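Local coordinates for fluoroacetyl-CoA-specific thioesterase-like domain-containing protein (Thermanaerovibrio acidaminovorans, PDB 3QOO) that is of unknown function but has a hot-dog fold and is probably related to thioesterases that hydrolyse fluoroacetyl-CoA, at residues 44-56 and 110-122. Residues are numbered along the deposited sequence; the frame is centred on the assembly and turned at random.
Sequences FLETMTQLAVEIL and GPVATGLQERVVV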
ATOM      1  N   PHE A  44      -1.617   2.720  -6.036  1.00  8.67           N
ATOM      2  CA  PHE A  44      -2.591   1.650  -6.272  1.00  8.14           C
ATOM      3  C   PHE A  44      -3.371   1.350  -5.016  1.00  8.31           C
ATOM      4  O   PHE A  44      -4.599   1.187  -5.054  1.00  9.83           O
ATOM      5  CB  PHE A  44      -1.924   0.377  -6.785  1.00  8.98           C
ATOM      6  CG  PHE A  44      -1.491   0.450  -8.215  1.00  8.56           C
ATOM      7  CD1 PHE A  44      -2.398   0.384  -9.236  1.00 10.28           C
ATOM      8  CD2 PHE A  44      -0.161   0.497  -8.550  1.00 11.01           C
ATOM      9  CE1 PHE A  44      -2.021   0.443 -10.542  1.00 11.14           C
ATOM     10  CE2 PHE A  44       0.234   0.533  -9.876  1.00 10.16           C
ATOM     11  CZ  PHE A  44      -0.694   0.508 -10.871  1.00 11.32           C
ATOM     12  N   LEU A  45      -2.678   1.299  -3.880  1.00  8.58           N
ATOM     13  CA  LEU A  45      -3.320   1.011  -2.608  1.00  9.90           C
ATOM     14  C   LEU A  45      -4.301   2.124  -2.208  1.00  9.69           C
ATOM     15  O   LEU A  45      -5.440   1.846  -1.819  1.00  9.86           O
ATOM     16  CB  LEU A  45      -2.263   0.771  -1.535  1.00 11.18           C
ATOM     17  CG  LEU A  45      -2.639  -0.144  -0.374  1.00 14.65           C
ATOM     18  CD1 LEU A  45      -1.400  -0.582   0.358  1.00 18.63           C
ATOM     19  CD2 LEU A  45      -3.619   0.489   0.580  1.00 15.28           C
ATOM     20  N   GLU A  46      -3.877   3.374  -2.301  1.00  9.78           N
ATOM     21  CA  GLU A  46      -4.732   4.488  -1.939  1.00 10.71           C
ATOM     22  C   GLU A  46      -6.046   4.445  -2.742  1.00 10.44           C
ATOM     23  O   GLU A  46      -7.132   4.717  -2.224  1.00 10.69           O
ATOM     24  CB  GLU A  46      -4.000   5.803  -2.200  1.00 12.77           C
ATOM     25  CG  GLU A  46      -4.816   7.009  -1.851  1.00 16.97           C
ATOM     26  CD  GLU A  46      -4.138   8.310  -2.202  1.00 22.51           C
ATOM     27  OE1 GLU A  46      -2.927   8.294  -2.515  1.00 24.45           O
ATOM     28  OE2 GLU A  46      -4.837   9.344  -2.146  1.00 27.15           O
ATOM     29  N   THR A  47      -5.944   4.124  -4.032  1.00 10.27           N
ATOM     30  CA  THR A  47      -7.104   4.132  -4.900  1.00 11.55           C
ATOM     31  C   THR A  47      -8.042   2.958  -4.576  1.00 10.58           C
ATOM     32  O   THR A  47      -9.264   3.093  -4.552  1.00 11.17           O
ATOM     33  CB  THR A  47      -6.675   4.126  -6.366  1.00 13.42           C
ATOM     34  OG1 THR A  47      -5.696   5.165  -6.614  1.00 16.40           O
ATOM     35  CG2 THR A  47      -7.889   4.279  -7.238  1.00 14.89           C
HETATM   36  N   MSE A  48      -7.452   1.805  -4.285  1.00  9.78           N
HETATM   37  CA  MSE A  48      -8.203   0.672  -3.808  1.00  9.49           C
HETATM   38  C   MSE A  48      -8.977   1.010  -2.535  1.00  9.34           C
HETATM   39  O   MSE A  48     -10.175   0.696  -2.414  1.00 10.16           O
HETATM   40  CB  MSE A  48      -7.276  -0.517  -3.578  1.00  9.82           C
HETATM   41  CG  MSE A  48      -7.997  -1.730  -2.963  1.00  9.55           C
HETATM   42 SE   MSE A  48      -6.920  -3.378  -2.981  0.86  8.09          SE
HETATM   43  CE  MSE A  48      -5.418  -2.810  -1.860  1.00 10.33           C
ATOM     44  N   THR A  49      -8.303   1.679  -1.610  1.00  9.49           N
ATOM     45  CA  THR A  49      -8.910   2.103  -0.352  1.00  9.51           C
ATOM     46  C   THR A  49     -10.102   3.038  -0.634  1.00  9.48           C
ATOM     47  O   THR A  49     -11.181   2.890  -0.059  1.00 10.15           O
ATOM     48  CB  THR A  49      -7.906   2.790   0.564  1.00  9.95           C
ATOM     49  OG1 THR A  49      -6.929   1.823   0.941  1.00 10.92           O
ATOM     50  CG2 THR A  49      -8.599   3.334   1.786  1.00 11.09           C
ATOM     51  N   GLN A  50      -9.889   4.016  -1.500  1.00  9.50           N
ATOM     52  CA  GLN A  50     -10.949   4.954  -1.833  1.00 10.89           C
ATOM     53  C   GLN A  50     -12.196   4.247  -2.338  1.00 10.16           C
ATOM     54  O   GLN A  50     -13.313   4.547  -1.883  1.00 10.96           O
ATOM     55  CB  GLN A  50     -10.471   5.953  -2.894  1.00 12.32           C
ATOM     56  CG  GLN A  50     -11.564   6.933  -3.278  1.00 16.14           C
ATOM     57  CD  GLN A  50     -11.146   7.927  -4.308  1.00 20.08           C
ATOM     58  OE1 GLN A  50      -9.959   8.064  -4.588  1.00 24.43           O
ATOM     59  NE2 GLN A  50     -12.108   8.684  -4.840  1.00 22.06           N
ATOM     60  N   LEU A  51     -12.019   3.322  -3.261  1.00 10.23           N
ATOM     61  CA  LEU A  51     -13.169   2.584  -3.787  1.00 10.14           C
ATOM     62  C   LEU A  51     -13.801   1.673  -2.765  1.00  9.95           C
ATOM     63  O   LEU A  51     -15.023   1.572  -2.721  1.00 10.76           O
ATOM     64  CB  LEU A  51     -12.776   1.775  -5.009  1.00 12.05           C
ATOM     65  CG  LEU A  51     -12.816   2.494  -6.329  1.00 13.68           C
ATOM     66  CD1 LEU A  51     -12.333   1.577  -7.422  1.00 15.94           C
ATOM     67  CD2 LEU A  51     -14.183   3.009  -6.624  1.00 14.94           C
ATOM     68  N   ALA A  52     -13.000   1.008  -1.936  1.00 10.19           N
ATOM     69  CA  ALA A  52     -13.557   0.125  -0.928  1.00  9.96           C
ATOM     70  C   ALA A  52     -14.428   0.935   0.025  1.00  9.61           C
ATOM     71  O   ALA A  52     -15.512   0.488   0.408  1.00 11.14           O
ATOM     72  CB  ALA A  52     -12.420  -0.577  -0.181  1.00 10.81           C
ATOM     73  N   VAL A  53     -13.958   2.111   0.417  1.00  9.88           N
ATOM     74  CA  VAL A  53     -14.747   2.958   1.305  1.00 10.38           C
ATOM     75  C   VAL A  53     -16.023   3.400   0.585  1.00 10.08           C
ATOM     76  O   VAL A  53     -17.113   3.433   1.198  1.00 10.93           O
ATOM     77  CB  VAL A  53     -13.918   4.178   1.765  1.00 11.22           C
ATOM     78  CG1 VAL A  53     -14.778   5.219   2.476  1.00 12.68           C
ATOM     79  CG2 VAL A  53     -12.795   3.747   2.698  1.00 11.86           C
ATOM     80  N   GLU A  54     -15.939   3.757  -0.691  1.00 10.70           N
ATOM     81  CA  GLU A  54     -17.132   4.115  -1.477  1.00 12.03           C
ATOM     82  C   GLU A  54     -18.147   2.981  -1.601  1.00 10.96           C
ATOM     83  O   GLU A  54     -19.339   3.243  -1.732  1.00 12.70           O
ATOM     84  CB  GLU A  54     -16.732   4.652  -2.868  1.00 13.26           C
ATOM     85  CG  GLU A  54     -16.088   6.034  -2.779  1.00 16.82           C
ATOM     86  CD  GLU A  54     -15.595   6.596  -4.091  1.00 21.50           C
ATOM     87  OE1 GLU A  54     -15.927   5.999  -5.157  1.00 25.28           O
ATOM     88  OE2 GLU A  54     -14.878   7.649  -4.026  1.00 22.84           O
ATOM     89  N   ILE A  55     -17.710   1.737  -1.571  1.00 10.95           N
ATOM     90  CA  ILE A  55     -18.630   0.618  -1.644  1.00 12.09           C
ATOM     91  C   ILE A  55     -19.293   0.389  -0.303  1.00 12.17           C
ATOM     92  O   ILE A  55     -20.496   0.151  -0.236  1.00 13.49           O
ATOM     93  CB  ILE A  55     -17.880  -0.670  -2.077  1.00 11.86           C
ATOM     94  CG1 ILE A  55     -17.380  -0.549  -3.514  1.00 12.73           C
ATOM     95  CG2 ILE A  55     -18.749  -1.913  -1.908  1.00 13.52           C
ATOM     96  CD1 ILE A  55     -16.330  -1.517  -3.893  1.00 14.67           C
ATOM     97  N   LEU A  56     -18.524   0.425   0.787  1.00 12.13           N
ATOM     98  CA  LEU A  56     -19.030  -0.043   2.072  1.00 12.37           C
ATOM     99  C   LEU A  56     -19.703   1.016   2.929  1.00 11.71           C
ATOM    100  O   LEU A  56     -20.750   0.764   3.484  1.00 12.77           O
ATOM    101  CB  LEU A  56     -17.913  -0.628   2.919  1.00 11.81           C
ATOM    102  CG  LEU A  56     -17.138  -1.805   2.300  1.00 13.86           C
ATOM    103  CD1 LEU A  56     -16.094  -2.270   3.296  1.00 14.05           C
ATOM    104  CD2 LEU A  56     -18.070  -2.959   1.927  1.00 15.33           C
ATOM    105  N   GLY A 110      -4.018  -3.241 -21.094  1.00 12.88           N
ATOM    106  CA  GLY A 110      -4.187  -4.447 -20.300  1.00 12.07           C
ATOM    107  C   GLY A 110      -4.029  -4.204 -18.801  1.00 10.93           C
ATOM    108  O   GLY A 110      -3.964  -3.078 -18.336  1.00 11.66           O
ATOM    109  N   PRO A 111      -3.969  -5.287 -18.026  1.00 11.58           N
ATOM    110  CA  PRO A 111      -3.865  -5.190 -16.573  1.00 11.51           C
ATOM    111  C   PRO A 111      -2.534  -4.596 -16.126  1.00 10.71           C
ATOM    112  O   PRO A 111      -1.489  -4.933 -16.704  1.00 10.68           O
ATOM    113  CB  PRO A 111      -3.975  -6.647 -16.115  1.00 13.38           C
ATOM    114  CG  PRO A 111      -4.449  -7.436 -17.247  1.00 16.98           C
ATOM    115  CD  PRO A 111      -4.142  -6.683 -18.496  1.00 13.39           C
ATOM    116  N   VAL A 112      -2.583  -3.758 -15.099  1.00  9.28           N
ATOM    117  CA  VAL A 112      -1.388  -3.185 -14.530  1.00  9.40           C
ATOM    118  C   VAL A 112      -1.155  -3.609 -13.072  1.00  7.93           C
ATOM    119  O   VAL A 112      -0.014  -3.584 -12.608  1.00  8.82           O
ATOM    120  CB  VAL A 112      -1.326  -1.664 -14.676  1.00  9.00           C
ATOM    121  CG1 VAL A 112      -1.190  -1.275 -16.144  1.00 10.89           C
ATOM    122  CG2 VAL A 112      -2.529  -0.952 -14.045  1.00 10.14           C
ATOM    123  N   ALA A 113      -2.207  -3.950 -12.333  1.00  8.43           N
ATOM    124  CA  ALA A 113      -2.061  -4.371 -10.937  1.00  7.80           C
ATOM    125  C   ALA A 113      -3.300  -5.120 -10.502  1.00  7.81           C
ATOM    126  O   ALA A 113      -4.393  -4.973 -11.088  1.00  9.00           O
ATOM    127  CB  ALA A 113      -1.828  -3.191  -9.988  1.00  9.60           C
ATOM    128  N   THR A 114      -3.157  -5.927  -9.456  1.00  7.55           N
ATOM    129  CA  THR A 114      -4.257  -6.561  -8.756  1.00  8.01           C
ATOM    130  C   THR A 114      -4.057  -6.354  -7.262  1.00  7.61           C
ATOM    131  O   THR A 114      -2.955  -5.980  -6.820  1.00  8.21           O
ATOM    132  CB  THR A 114      -4.353  -8.037  -9.073  1.00  8.76           C
ATOM    133  OG1 THR A 114      -3.119  -8.669  -8.813  1.00 10.49           O
ATOM    134  CG2 THR A 114      -4.797  -8.248 -10.540  1.00 11.78           C
ATOM    135  N   GLY A 115      -5.086  -6.585  -6.472  1.00  8.08           N
ATOM    136  CA  GLY A 115      -4.973  -6.409  -5.056  1.00  8.10           C
ATOM    137  C   GLY A 115      -6.076  -7.002  -4.252  1.00  8.35           C
ATOM    138  O   GLY A 115      -7.057  -7.517  -4.820  1.00  8.49           O
ATOM    139  N   LEU A 116      -5.953  -6.904  -2.934  1.00  7.80           N
ATOM    140  CA  LEU A 116      -7.040  -7.221  -2.057  1.00  9.49           C
ATOM    141  C   LEU A 116      -6.955  -6.319  -0.836  1.00  9.19           C
ATOM    142  O   LEU A 116      -5.880  -5.836  -0.461  1.00 10.09           O
ATOM    143  CB  LEU A 116      -7.060  -8.645  -1.659  1.00 14.25           C
ATOM    144  CG  LEU A 116      -6.062  -9.131  -0.682  1.00 14.89           C
ATOM    145  CD1 LEU A 116      -6.254  -8.592   0.773  1.00 17.13           C
ATOM    146  CD2 LEU A 116      -6.090 -10.675  -0.658  1.00 18.48           C
ATOM    147  N   GLN A 117      -8.101  -6.143  -0.183  1.00  8.81           N
ATOM    148  CA  GLN A 117      -8.172  -5.369   1.041  1.00  8.17           C
ATOM    149  C   GLN A 117      -9.222  -5.968   1.964  1.00  8.34           C
ATOM    150  O   GLN A 117     -10.347  -6.259   1.525  1.00  9.83           O
ATOM    151  CB  GLN A 117      -8.468  -3.910   0.752  1.00  9.50           C
ATOM    152  CG  GLN A 117      -8.396  -3.008   2.004  1.00  9.25           C
ATOM    153  CD  GLN A 117      -8.422  -1.559   1.631  1.00 10.09           C
ATOM    154  OE1 GLN A 117      -9.473  -0.914   1.683  1.00 10.26           O
ATOM    155  NE2 GLN A 117      -7.268  -1.035   1.202  1.00 10.85           N
ATOM    156  N   GLU A 118      -8.873  -6.167   3.226  1.00  8.30           N
ATOM    157  CA  GLU A 118      -9.794  -6.575   4.251  1.00  8.39           C
ATOM    158  C   GLU A 118     -10.097  -5.352   5.091  1.00  8.72           C
ATOM    159  O   GLU A 118      -9.169  -4.691   5.554  1.00  9.59           O
ATOM    160  CB  GLU A 118      -9.205  -7.671   5.109  1.00  9.48           C
ATOM    161  CG  GLU A 118     -10.097  -8.157   6.250  1.00 12.08           C
ATOM    162  CD  GLU A 118      -9.446  -9.177   7.124  1.00 17.51           C
ATOM    163  OE1 GLU A 118      -8.471  -9.820   6.685  1.00 21.21           O
ATOM    164  OE2 GLU A 118      -9.923  -9.312   8.272  1.00 21.19           O
ATOM    165  N   ARG A 119     -11.381  -5.078   5.290  1.00  9.64           N
ATOM    166  CA  ARG A 119     -11.808  -3.941   6.120  1.00 10.41           C
ATOM    167  C   ARG A 119     -12.733  -4.457   7.233  1.00 11.66           C
ATOM    168  O   ARG A 119     -13.442  -5.460   7.050  1.00 13.72           O
ATOM    169  CB  ARG A 119     -12.552  -2.897   5.268  1.00 10.48           C
ATOM    170  CG  ARG A 119     -11.714  -2.372   4.118  1.00 11.92           C
ATOM    171  CD  ARG A 119     -12.318  -1.176   3.388  1.00 11.67           C
ATOM    172  NE  ARG A 119     -12.403   0.011   4.226  1.00 12.24           N
ATOM    173  CZ  ARG A 119     -11.386   0.815   4.512  1.00 12.50           C
ATOM    174  NH1 ARG A 119     -10.165   0.635   3.962  1.00 12.02           N
ATOM    175  NH2 ARG A 119     -11.582   1.824   5.356  1.00 14.47           N
ATOM    176  N   VAL A 120     -12.698  -3.776   8.364  1.00 10.79           N
ATOM    177  CA  VAL A 120     -13.513  -4.099   9.524  1.00 11.27           C
ATOM    178  C   VAL A 120     -14.521  -2.983   9.761  1.00 10.51           C
ATOM    179  O   VAL A 120     -14.217  -1.813   9.592  1.00 11.39           O
ATOM    180  CB  VAL A 120     -12.656  -4.377  10.802  1.00 12.22           C
ATOM    181  CG1 VAL A 120     -11.821  -3.147  11.235  1.00 14.08           C
ATOM    182  CG2 VAL A 120     -13.514  -4.864  11.961  1.00 13.81           C
ATOM    183  N   VAL A 121     -15.745  -3.361  10.142  1.00 11.39           N
ATOM    184  CA  VAL A 121     -16.740  -2.389  10.510  1.00 11.42           C
ATOM    185  C   VAL A 121     -16.612  -2.058  11.982  1.00 11.93           C
ATOM    186  O   VAL A 121     -16.550  -2.974  12.830  1.00 13.89           O
ATOM    187  CB  VAL A 121     -18.166  -2.899  10.188  1.00 12.46           C
ATOM    188  CG1 VAL A 121     -19.196  -1.913  10.741  1.00 13.21           C
ATOM    189  CG2 VAL A 121     -18.289  -3.136   8.736  1.00 13.17           C
ATOM    190  N   VAL A 122     -16.514  -0.762  12.290  1.00 11.54           N
ATOM    191  CA  VAL A 122     -16.295  -0.309  13.646  1.00 12.76           C
ATOM    192  C   VAL A 122     -17.324   0.767  13.982  1.00 11.27           C
ATOM    193  O   VAL A 122     -17.802   1.466  13.101  1.00 12.75           O
ATOM    194  CB  VAL A 122     -14.835   0.274  13.827  1.00 13.09           C
ATOM    195  CG1 VAL A 122     -13.729  -0.709  13.416  1.00 15.46           C
ATOM    196  CG2 VAL A 122     -14.647   1.592  13.071  1.00 14.96           C
TER
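Gln117 reaches up from strand 110-122 to Thr49 on helix 44-56, making the one hydrogen bond that passes between the two segments. With CG anti to the backbone N (chi1 -173°) and the chain extended beyond it, the amide is carried to the helix surface, where Gln117 NE2 donates to Thr49 OG1 at 2.9 Å. The bond is nearly straight, at 160°, and runs close to the amide plane. Ser71 of strand 64-75 also bonds to NE2, while Arg119 NH1 donates to Gln117 OE1 over 2.8 Å, from above the carbonyl plane. Two bonds on the nitrogen and one on the oxygen therefore fix the rotation of a buried amide.

The Arg119 guanidinium is itself packed against apolar groups. Val53 CG2 lies over one of its faces, 3.5 Å from Arg119 NH2, and Leu56 CD1 lies near its plane at the edge, touching Arg119 CD. The methyl of Ala52 meets the aliphatic part of the chain, CB to Arg119 CD, while Ser66 bonds to NE.

Such packing is characteristic of the hot-dog fold, in which a long central helix is wrapped by an antiparallel sheet; here helix and strand cross at -50°, with axes 9.3 Å apart. Beyond Leu45 and Glu46 the second subunit begins, and Leu45 packs on its counterpart there.

Toward the start of both segments the contact becomes apolar. The Phe44 ring lays one face over Ala113 CB in a CH-pi contact, 3.8 Å from methyl to centroid, and Val112 CG2 approaches obliquely. Val112 and Ala113 form a classic beta bulge opposite Ala105, and both side chains point toward the helix. Between the two zones Met48, a selenomethionine, lies over the backbone of Gly115 and Leu116: Met48 SE is 3.6 Å from Leu116 C, and the bend at chi3 brings Met48 CE to 3.4 Å from Leu116 O.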